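Local coordinates for protein glycerophosphodiester phosphodiesterase (Parabacteroides distasonis, PDB 3NO3) that belongs to the glycerophosphodiester phosphodiesterase family of TIM-barrel proteins and carries a magnesium ion bound by acidic side chains, at residues L27-A30 with S31-A35; M127-A130 with K131-D134; E211-I214 with D215-V218. All blocks are in the same frame, centred on the assembly; numbering follows the deposited sequence. Where two conformers were deposited one is given.

Contact 1. Residues L27-A30 with S31-A35; sequences LERA and SEIGA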
ATOM      1  N   LEU A  27      11.357   3.678  -2.802  1.00 17.29           N
ATOM      2  CA  LEU A  27      10.875   4.504  -1.714  1.00 17.94           C
ATOM      3  C   LEU A  27      11.498   5.917  -1.823  1.00 19.36           C
ATOM      4  O   LEU A  27      10.778   6.911  -1.716  1.00 20.07           O
ATOM      5  CB  LEU A  27      11.235   3.871  -0.373  1.00 17.02           C
ATOM      6  CG  LEU A  27      10.965   4.681   0.893  1.00 17.89           C
ATOM      7  CD1 LEU A  27       9.505   4.977   1.050  1.00 16.79           C
ATOM      8  CD2 LEU A  27      11.543   3.930   2.062  1.00 16.35           C
ATOM      9  N   GLU A  28      12.812   5.975  -2.034  1.00 18.95           N
ATOM     10  CA  GLU A  28      13.521   7.262  -2.179  1.00 20.17           C
ATOM     11  C   GLU A  28      13.024   8.052  -3.376  1.00 20.92           C
ATOM     12  O   GLU A  28      12.781   9.265  -3.280  1.00 21.24           O
ATOM     13  CB  GLU A  28      15.029   7.045  -2.319  1.00 20.99           C
ATOM     14  CG  GLU A  28      15.753   6.501  -1.064  1.00 19.87           C
ATOM     15  CD  GLU A  28      17.230   6.134  -1.312  1.00 21.61           C
ATOM     16  OE1 GLU A  28      17.639   5.926  -2.483  1.00 21.86           O
ATOM     17  OE2 GLU A  28      18.006   6.061  -0.316  1.00 20.46           O
ATOM     18  N   ARG A  29      12.857   7.371  -4.501  1.00 20.16           N
ATOM     19  CA  ARG A  29      12.385   8.033  -5.699  1.00 21.09           C
ATOM     20  C   ARG A  29      10.919   8.511  -5.586  1.00 20.42           C
ATOM     21  O   ARG A  29      10.587   9.604  -6.091  1.00 21.20           O
ATOM     22  CB  ARG A  29      12.608   7.148  -6.928  1.00 21.71           C
ATOM     23  CG  ARG A  29      14.073   6.873  -7.235  1.00 21.26           C
ATOM     24  CD  ARG A  29      14.843   8.059  -7.872  1.00 19.92           C
ATOM     25  NE  ARG A  29      14.350   8.349  -9.201  1.00 22.96           N
ATOM     26  CZ  ARG A  29      13.683   9.431  -9.614  1.00 24.70           C
ATOM     27  NH1 ARG A  29      13.433  10.478  -8.833  1.00 28.12           N
ATOM     28  NH2 ARG A  29      13.274   9.468 -10.867  1.00 27.51           N
ATOM     29  N   ALA A  30      10.056   7.748  -4.923  1.00 19.33           N
ATOM     30  CA  ALA A  30       8.675   8.224  -4.605  1.00 19.73           C
ATOM     31  C   ALA A  30       8.671   9.538  -3.821  1.00 20.51           C
ATOM     32  O   ALA A  30       7.914  10.471  -4.145  1.00 22.59           O
ATOM     33  CB  ALA A  30       7.875   7.164  -3.853  1.00 15.40           C
ATOM     34  N   SER A  31       9.528   9.612  -2.815  1.00 21.74           N
ATOM     35  CA  SER A  31       9.778  10.859  -2.064  1.00 22.11           C
ATOM     36  C   SER A  31      10.338  11.958  -2.946  1.00 22.95           C
ATOM     37  O   SER A  31       9.845  13.089  -2.871  1.00 24.57           O
ATOM     38  CB  SER A  31      10.716  10.601  -0.878  1.00 22.03           C
ATOM     39  OG  SER A  31      11.077  11.822  -0.233  1.00 23.19           O
ATOM     40  N   GLU A  32      11.334  11.639  -3.774  1.00 22.84           N
ATOM     41  CA  GLU A  32      11.987  12.625  -4.658  1.00 24.33           C
ATOM     42  C   GLU A  32      11.001  13.305  -5.626  1.00 24.95           C
ATOM     43  O   GLU A  32      11.079  14.529  -5.850  1.00 24.28           O
ATOM     44  CB  GLU A  32      13.198  12.004  -5.380  1.00 24.81           C
ATOM     45  CG  GLU A  32      14.128  13.044  -6.096  1.00 28.65           C
ATOM     46  CD  GLU A  32      15.450  12.450  -6.668  1.00 30.13           C
ATOM     47  OE1 GLU A  32      15.443  11.242  -6.951  1.00 28.08           O
ATOM     48  OE2 GLU A  32      16.477  13.211  -6.872  1.00 30.21           O
ATOM     49  N   ILE A  33      10.059  12.540  -6.176  1.00 24.22           N
ATOM     50  CA  ILE A  33       8.997  13.130  -7.028  1.00 25.05           C
ATOM     51  C   ILE A  33       7.843  13.824  -6.278  1.00 25.56           C
ATOM     52  O   ILE A  33       6.946  14.352  -6.911  1.00 25.80           O
ATOM     53  CB  ILE A  33       8.467  12.138  -8.104  1.00 24.81           C
ATOM     54  CG1 ILE A  33       7.651  11.019  -7.502  1.00 21.96           C
ATOM     55  CG2 ILE A  33       9.663  11.590  -8.983  1.00 24.13           C
ATOM     56  CD1 ILE A  33       6.927  10.183  -8.527  1.00 23.87           C
ATOM     57  N   GLY A  34       7.817  13.752  -4.950  1.00 25.67           N
ATOM     58  CA  GLY A  34       6.740  14.323  -4.165  1.00 25.65           C
ATOM     59  C   GLY A  34       5.406  13.614  -4.274  1.00 24.98           C
ATOM     60  O   GLY A  34       4.365  14.247  -4.207  1.00 24.55           O
ATOM     61  N   ALA A  35       5.416  12.300  -4.461  1.00 23.96           N
ATOM     62  CA  ALA A  35       4.160  11.541  -4.453  1.00 23.57           C
ATOM     63  C   ALA A  35       3.565  11.637  -3.045  1.00 23.19           C
ATOM     64  O   ALA A  35       4.330  11.769  -2.076  1.00 21.73           O
ATOM     65  CB  ALA A  35       4.412  10.083  -4.873  1.00 22.34           C
TER
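The carbonyls of L27, E28 and R29 receive the amides of S31, E32 and I33 in turn, the i to i+4 pattern of the last turns of helix 24-32. The bond from E32 N to E28 O, 2.8 Å, is the shortest of the three. At G34 the backbone leaves helical angles with a positive phi, and A35 N then reaches back five residues to A30 O, 3.1 Å away, approaching nearly along the C=O axis. G34 N bonds to S31 O, and the helix finishes in a Schellman motif that turns the chain toward strand 37-44, completing a beta-alpha-beta unit of the TIM barrel.

Among the side chains, R29 and E32 form a salt bridge one turn apart, with R29 NH1 2.9 Å from E32 OE1. E32 runs out extended, whereas R29 bends at both chi2 and chi3, which brings the guanidinium round toward E32. The two flat groups stand 86° apart, and NH1 meets OE1 from above the carboxylate plane with an N-H...O angle of 133°. I33 lays CG1 3.4 Å from A30 O, while its CG2 approaches R29 NH1. I33 also packs on P226 and E227 of helix 226-236, and on the barrel side L27 and A30 rest on S38 of strand 37-44. R29 NH2 bonds to T16 and S31 OG to N97, and E28 pairs with R91 of helix 85-94.

With one nitrogen on one oxygen, off both planes, the R29-E32 pair is not a flat two-pronged bridge, so the bond is probably less directional than a coplanar pair, with charge attraction contributing much of its strength; the A30 carbonyl, by contrast, receives the A35 amide almost head-on.

Contact 2. Residues M127-A130 with K131-D134; sequences MKLA and KRTD. With PEG (di(hydroxyethyl)ether), chain E.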
HETATM    1  N   MSE A 127       9.389   2.260  15.446  1.00 17.48           N
HETATM    2  CA  MSE A 127      10.081   3.096  14.470  1.00 19.25           C
HETATM    3  C   MSE A 127       9.535   4.519  14.361  1.00 19.42           C
HETATM    4  O   MSE A 127      10.022   5.314  13.552  1.00 20.13           O
HETATM    5  CB  MSE A 127      10.124   2.406  13.103  1.00 18.21           C
HETATM    6  CG  MSE A 127      10.820   1.062  13.116  1.00 19.32           C
HETATM    7 SE   MSE A 127      12.615   1.086  13.703  0.75 15.24          SE
HETATM    8  CE  MSE A 127      13.275   2.115  12.236  1.00 19.48           C
ATOM      9  N   LYS A 128       8.544   4.839  15.185  1.00 20.56           N
ATOM     10  CA  LYS A 128       7.963   6.176  15.317  1.00 21.29           C
ATOM     11  C   LYS A 128       7.256   6.660  14.028  1.00 20.27           C
ATOM     12  O   LYS A 128       7.407   7.799  13.640  1.00 18.80           O
ATOM     13  CB  LYS A 128       8.969   7.196  15.856  1.00 22.42           C
ATOM     14  CG  LYS A 128       9.627   6.749  17.177  1.00 26.46           C
ATOM     15  CD  LYS A 128      10.492   7.877  17.791  1.00 31.96           C
ATOM     16  CE  LYS A 128       9.609   8.894  18.501  1.00 36.24           C
ATOM     17  NZ  LYS A 128      10.414  10.039  19.015  1.00 41.85           N
ATOM     18  N   LEU A 129       6.489   5.777  13.395  1.00 19.63           N
ATOM     19  CA  LEU A 129       5.860   6.062  12.092  1.00 19.12           C
ATOM     20  C   LEU A 129       4.347   5.810  12.089  1.00 19.34           C
ATOM     21  O   LEU A 129       3.722   5.817  11.026  1.00 18.67           O
ATOM     22  CB  LEU A 129       6.577   5.298  11.005  1.00 18.12           C
ATOM     23  CG  LEU A 129       7.896   5.891  10.568  1.00 20.99           C
ATOM     24  CD1 LEU A 129       8.701   4.862   9.770  1.00 21.64           C
ATOM     25  CD2 LEU A 129       7.701   7.176   9.758  1.00 18.50           C
ATOM     26  N   ALA A 130       3.721   5.677  13.265  1.00 18.65           N
ATOM     27  CA  ALA A 130       2.278   5.404  13.303  1.00 19.49           C
ATOM     28  C   ALA A 130       1.420   6.542  12.715  1.00 19.78           C
ATOM     29  O   ALA A 130       0.386   6.284  12.113  1.00 19.93           O
ATOM     30  CB  ALA A 130       1.814   5.066  14.748  1.00 18.62           C
ATOM     31  N   LYS A 131       1.853   7.793  12.885  1.00 22.48           N
ATOM     32  CA  LYS A 131       1.179   8.949  12.290  1.00 24.05           C
ATOM     33  C   LYS A 131       1.206   8.982  10.776  1.00 23.82           C
ATOM     34  O   LYS A 131       0.338   9.619  10.196  1.00 25.01           O
ATOM     35  CB  LYS A 131       1.734  10.287  12.779  1.00 26.02           C
ATOM     36  CG  LYS A 131       1.580  10.560  14.257  1.00 32.72           C
ATOM     37  CD  LYS A 131       2.363  11.869  14.634  1.00 40.63           C
ATOM     38  CE  LYS A 131       2.075  12.331  16.049  1.00 44.59           C
ATOM     39  NZ  LYS A 131       2.337  11.227  17.027  1.00 48.42           N
ATOM     40  N   ARG A 132       2.181   8.336  10.145  1.00 22.65           N
ATOM     41  CA  ARG A 132       2.348   8.410   8.680  1.00 22.95           C
ATOM     42  C   ARG A 132       2.111   7.086   7.956  1.00 21.21           C
ATOM     43  O   ARG A 132       2.302   7.037   6.748  1.00 21.63           O
ATOM     44  CB  ARG A 132       3.770   8.905   8.334  1.00 23.99           C
ATOM     45  CG  ARG A 132       4.188  10.165   8.918  1.00 29.15           C
ATOM     46  CD  ARG A 132       5.709  10.492   8.718  1.00 30.94           C
ATOM     47  NE  ARG A 132       6.179   9.999   7.457  1.00 31.25           N
ATOM     48  CZ  ARG A 132       7.449   9.780   7.132  1.00 28.43           C
ATOM     49  NH1 ARG A 132       8.495  10.114   7.921  1.00 28.06           N
ATOM     50  NH2 ARG A 132       7.656   9.264   5.942  1.00 25.78           N
ATOM     51  N   THR A 133       1.640   6.046   8.652  1.00 19.63           N
ATOM     52  CA  THR A 133       1.456   4.731   8.081  1.00 18.53           C
ATOM     53  C   THR A 133      -0.024   4.325   8.028  1.00 17.74           C
ATOM     54  O   THR A 133      -0.714   4.259   9.058  1.00 18.36           O
ATOM     55  CB  THR A 133       2.271   3.665   8.883  1.00 18.87           C
ATOM     56  OG1 THR A 133       3.653   4.065   8.940  1.00 16.84           O
ATOM     57  CG2 THR A 133       2.154   2.293   8.259  1.00 14.11           C
ATOM     58  N   ASP A 134      -0.478   4.048   6.817  1.00 16.91           N
ATOM     59  CA  ASP A 134      -1.834   3.588   6.497  1.00 17.33           C
ATOM     60  C   ASP A 134      -1.731   2.119   6.093  1.00 15.55           C
ATOM     61  O   ASP A 134      -0.781   1.729   5.424  1.00 17.05           O
ATOM     62  CB  ASP A 134      -2.403   4.377   5.307  1.00 17.52           C
ATOM     63  CG  ASP A 134      -2.513   5.870   5.552  1.00 20.96           C
ATOM     64  OD1 ASP A 134      -2.312   6.389   6.691  1.00 21.35           O
ATOM     65  OD2 ASP A 134      -2.832   6.541   4.550  1.00 25.07           O
TER
HETATM   66  C1  PEG E 304       4.660   5.807  16.773  1.00 41.22           C
HETATM   67  O1  PEG E 304       5.042   5.428  18.118  1.00 43.91           O
HETATM   68  C2  PEG E 304       4.745   7.307  16.564  1.00 40.84           C
HETATM   69  O2  PEG E 304       4.431   7.601  15.227  1.00 42.02           O
HETATM   70  C3  PEG E 304       4.752   8.932  14.784  1.00 43.58           C
HETATM   71  C4  PEG E 304       4.735   9.023  13.257  1.00 39.79           C
HETATM   72  O   HOH W   1      -0.675   3.875  11.701  1.00 19.81           O
HETATM   73  O   HOH W   2      -2.059   7.557  11.352  1.00 49.45           O
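K131 meets A130 and L129 mainly through the backbone, in a tight turn between the end of helix 110-126 and strand 133-137. Its side chain leads off along a molecule of di(hydroxyethyl)ether, probably from the crystallisation liquor, with K131 CB 3.3 Å from its C4. The ether oxygen O2 of the same molecule takes a weak hydrogen bond from A130 N, and a second weak and long one from K131 N.

R132 turns its amide back to L129 O, at 3.1 Å, and lays its side chain across that of L129. The bend at chi3 (34°) swings the guanidinium so that one face lies against the leucine methyl: L129 CD2 is 3.6 Å from R132 NH1, offset toward the rim of the flat group. The charged end is tied down by the carbonyls of A92 and I98, which receive NH2. Thus an arginine whose NH2 bonds to backbone oxygens lends a flat surface to a buried leucine, itself packed on L89 and K93 of helix 85-94 and on L100 of strand 99-104. This is an alpha-to-beta connection of the TIM barrel, where a Schellman motif with K128 at positive phi ends the helix and the chain turns into the next parallel strand.

T133 opens that strand. Its OG1, anti to the carbonyl carbon (chi1 -55°), donates to L129 O over 2.7 Å. The hydroxyl and the R132 amide reach this one oxygen from opposite faces of its carbonyl plane, a two-donor grip which should restrain the rotation of that peptide. A water donates to both A130 O and T133 O, each at 2.7 Å, bridging turn and strand.

Contact 3. Residues E211-I214 with D215-V218; sequences EEMI and DMGV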
ATOM      1  N   GLU A 211      -7.677   9.546 -16.065  1.00 33.41           N
ATOM      2  CA  GLU A 211      -8.697  10.593 -16.239  1.00 35.05           C
ATOM      3  C   GLU A 211     -10.076  10.167 -15.800  1.00 33.74           C
ATOM      4  O   GLU A 211     -10.713  10.927 -15.088  1.00 34.27           O
ATOM      5  CB  GLU A 211      -8.741  11.140 -17.678  1.00 37.22           C
ATOM      6  CG  GLU A 211      -7.431  11.799 -18.055  1.00 42.68           C
ATOM      7  CD  GLU A 211      -7.585  13.170 -18.668  1.00 51.21           C
ATOM      8  OE1 GLU A 211      -7.899  14.153 -17.929  1.00 56.19           O
ATOM      9  OE2 GLU A 211      -7.359  13.245 -19.898  1.00 56.59           O
ATOM     10  N   GLU A 212     -10.486   8.956 -16.182  1.00 33.16           N
ATOM     11  CA  GLU A 212     -11.775   8.352 -15.760  0.55 33.05           C
ATOM     12  C   GLU A 212     -11.901   8.295 -14.234  1.00 31.75           C
ATOM     13  O   GLU A 212     -12.917   8.693 -13.661  1.00 31.42           O
ATOM     14  CB  GLU A 212     -11.945   6.931 -16.349  0.55 33.16           C
ATOM     15  CG  GLU A 212     -13.335   6.252 -16.187  0.55 33.01           C
ATOM     16  CD  GLU A 212     -13.409   4.934 -16.942  0.55 32.25           C
ATOM     17  OE1 GLU A 212     -13.213   4.937 -18.170  0.55 37.27           O
ATOM     18  OE2 GLU A 212     -13.666   3.893 -16.340  0.55 29.32           O
HETATM   19  N   MSE A 213     -10.853   7.815 -13.569  1.00 30.15           N
HETATM   20  CA  MSE A 213     -10.849   7.701 -12.090  1.00 28.65           C
HETATM   21  C   MSE A 213     -10.803   9.067 -11.370  1.00 28.43           C
HETATM   22  O   MSE A 213     -11.442   9.235 -10.330  1.00 28.69           O
HETATM   23  CB  MSE A 213      -9.697   6.777 -11.631  1.00 26.91           C
HETATM   24  CG  MSE A 213      -9.816   5.336 -12.143  1.00 26.20           C
HETATM   25 SE   MSE A 213     -11.389   4.450 -11.510  0.75 25.66          SE
HETATM   26  CE  MSE A 213     -12.589   4.608 -13.042  1.00 28.36           C
ATOM     27  N   ILE A 214     -10.064  10.028 -11.924  1.00 29.54           N
ATOM     28  CA  ILE A 214     -10.007  11.385 -11.384  1.00 30.45           C
ATOM     29  C   ILE A 214     -11.390  12.050 -11.533  1.00 31.39           C
ATOM     30  O   ILE A 214     -11.902  12.584 -10.553  1.00 30.75           O
ATOM     31  CB  ILE A 214      -8.908  12.261 -12.050  1.00 31.09           C
ATOM     32  CG1 ILE A 214      -7.515  11.763 -11.701  1.00 29.47           C
ATOM     33  CG2 ILE A 214      -9.007  13.718 -11.575  1.00 32.70           C
ATOM     34  CD1 ILE A 214      -6.443  12.318 -12.643  1.00 31.24           C
ATOM     35  N   ASP A 215     -12.003  11.919 -12.717  1.00 32.49           N
ATOM     36  CA  ASP A 215     -13.412  12.357 -12.959  1.00 34.08           C
ATOM     37  C   ASP A 215     -14.411  11.738 -11.976  1.00 33.46           C
ATOM     38  O   ASP A 215     -15.279  12.424 -11.471  1.00 33.41           O
ATOM     39  CB  ASP A 215     -13.872  12.009 -14.385  1.00 35.52           C
ATOM     40  CG  ASP A 215     -13.250  12.902 -15.477  1.00 37.98           C
ATOM     41  OD1 ASP A 215     -12.783  14.030 -15.199  1.00 36.90           O
ATOM     42  OD2 ASP A 215     -13.249  12.444 -16.641  1.00 41.54           O
HETATM   43  N   MSE A 216     -14.258  10.454 -11.681  1.00 32.74           N
HETATM   44  CA  MSE A 216     -15.098   9.766 -10.675  1.00 32.52           C
HETATM   45  C   MSE A 216     -14.891  10.295  -9.237  1.00 32.09           C
HETATM   46  O   MSE A 216     -15.756  10.120  -8.381  1.00 33.58           O
HETATM   47  CB  MSE A 216     -14.843   8.243 -10.743  1.00 31.47           C
HETATM   48  CG  MSE A 216     -15.840   7.372 -10.016  1.00 31.53           C
HETATM   49 SE   MSE A 216     -15.467   5.496 -10.250  0.75 29.29          SE
HETATM   50  CE  MSE A 216     -16.057   5.367 -12.126  1.00 31.39           C
ATOM     51  N   GLY A 217     -13.738  10.903  -8.974  1.00 31.62           N
ATOM     52  CA  GLY A 217     -13.432  11.555  -7.706  1.00 31.16           C
ATOM     53  C   GLY A 217     -12.718  10.696  -6.667  1.00 29.32           C
ATOM     54  O   GLY A 217     -12.867  10.960  -5.470  1.00 29.57           O
ATOM     55  N   VAL A 218     -11.980   9.661  -7.086  1.00 28.05           N
ATOM     56  CA  VAL A 218     -11.178   8.851  -6.157  1.00 26.26           C
ATOM     57  C   VAL A 218     -10.193   9.711  -5.359  1.00 25.54           C
ATOM     58  O   VAL A 218      -9.569  10.607  -5.900  1.00 26.44           O
ATOM     59  CB  VAL A 218     -10.367   7.689  -6.841  1.00 25.73           C
ATOM     60  CG1 VAL A 218     -11.316   6.664  -7.448  1.00 26.55           C
ATOM     61  CG2 VAL A 218      -9.355   8.226  -7.937  1.00 25.60           C
TER
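M213 and M216, both selenomethionines, lie side by side on helix 207-216 and point the same way. Outward along M213, CB first meets a branch of V218, whose CG2 lies 4.0 Å away. CG then leaves anti to the carbonyl carbon, and bends at chi2 (-62°) and chi3 (100°) carry SE and CE round toward the neighbouring selenomethionine. At the tip, M213 CE touches M216 CE at 3.7 Å and lies a little farther from the M216 SE. M216 takes the other route to this meeting, with CG anti to its own backbone N and a single bend at chi3. Beyond the pair, M213 packs on V201 of strand 198-202 and M216 on V189 of helix 188-194.

The helix ends just here in a Schellman motif. G217 takes a positive phi that suits a residue without a side chain. G217 N is 2.9 Å from I214 O, which it meets from well above the carbonyl plane, and it also makes a weak bond to M213 O. V218 N returns to M213 O across 3.3 Å, a weak but straight bond. The chain is thereby turned toward strand 220-223, closing another beta-alpha-beta unit of the TIM barrel.

V218 sets its CG2 3.3 Å from M213 O, and its side chain also packs on S199 and V201 of strand 198-202. One turn back, D215 N bonds to E211 O, 2.9 Å away, with an N-H...O angle of 170°. The carboxylates of D215 and E211 both pair with R236 of helix 226-236, whose positive charge would be expected to offset their mutual repulsion, and I214 packs against I232 and L233 of that helix.

How the contacts relate
All three contacts are local turns at the ends of barrel helices, each with a Schellman motif and each partly buried, with buried apolar residues such as L27, L129 and I214 beside more exposed polar ones. Contacts 1 and 3 finish helices 24-32 and 207-216, and both have side chains against helix 226-236, although their centres are about 23 Å apart. Contacts 1 and 2 share helix 85-94 as a neighbour. Their chemistry differs: contact 1 carries an internal salt bridge, contact 2 relies on a doubly gripped carbonyl with waters and an arginine face, and contact 3 on selenomethionine packing, its acids being paired outside its segments. Contact 3 lies farthest from the chain's centre.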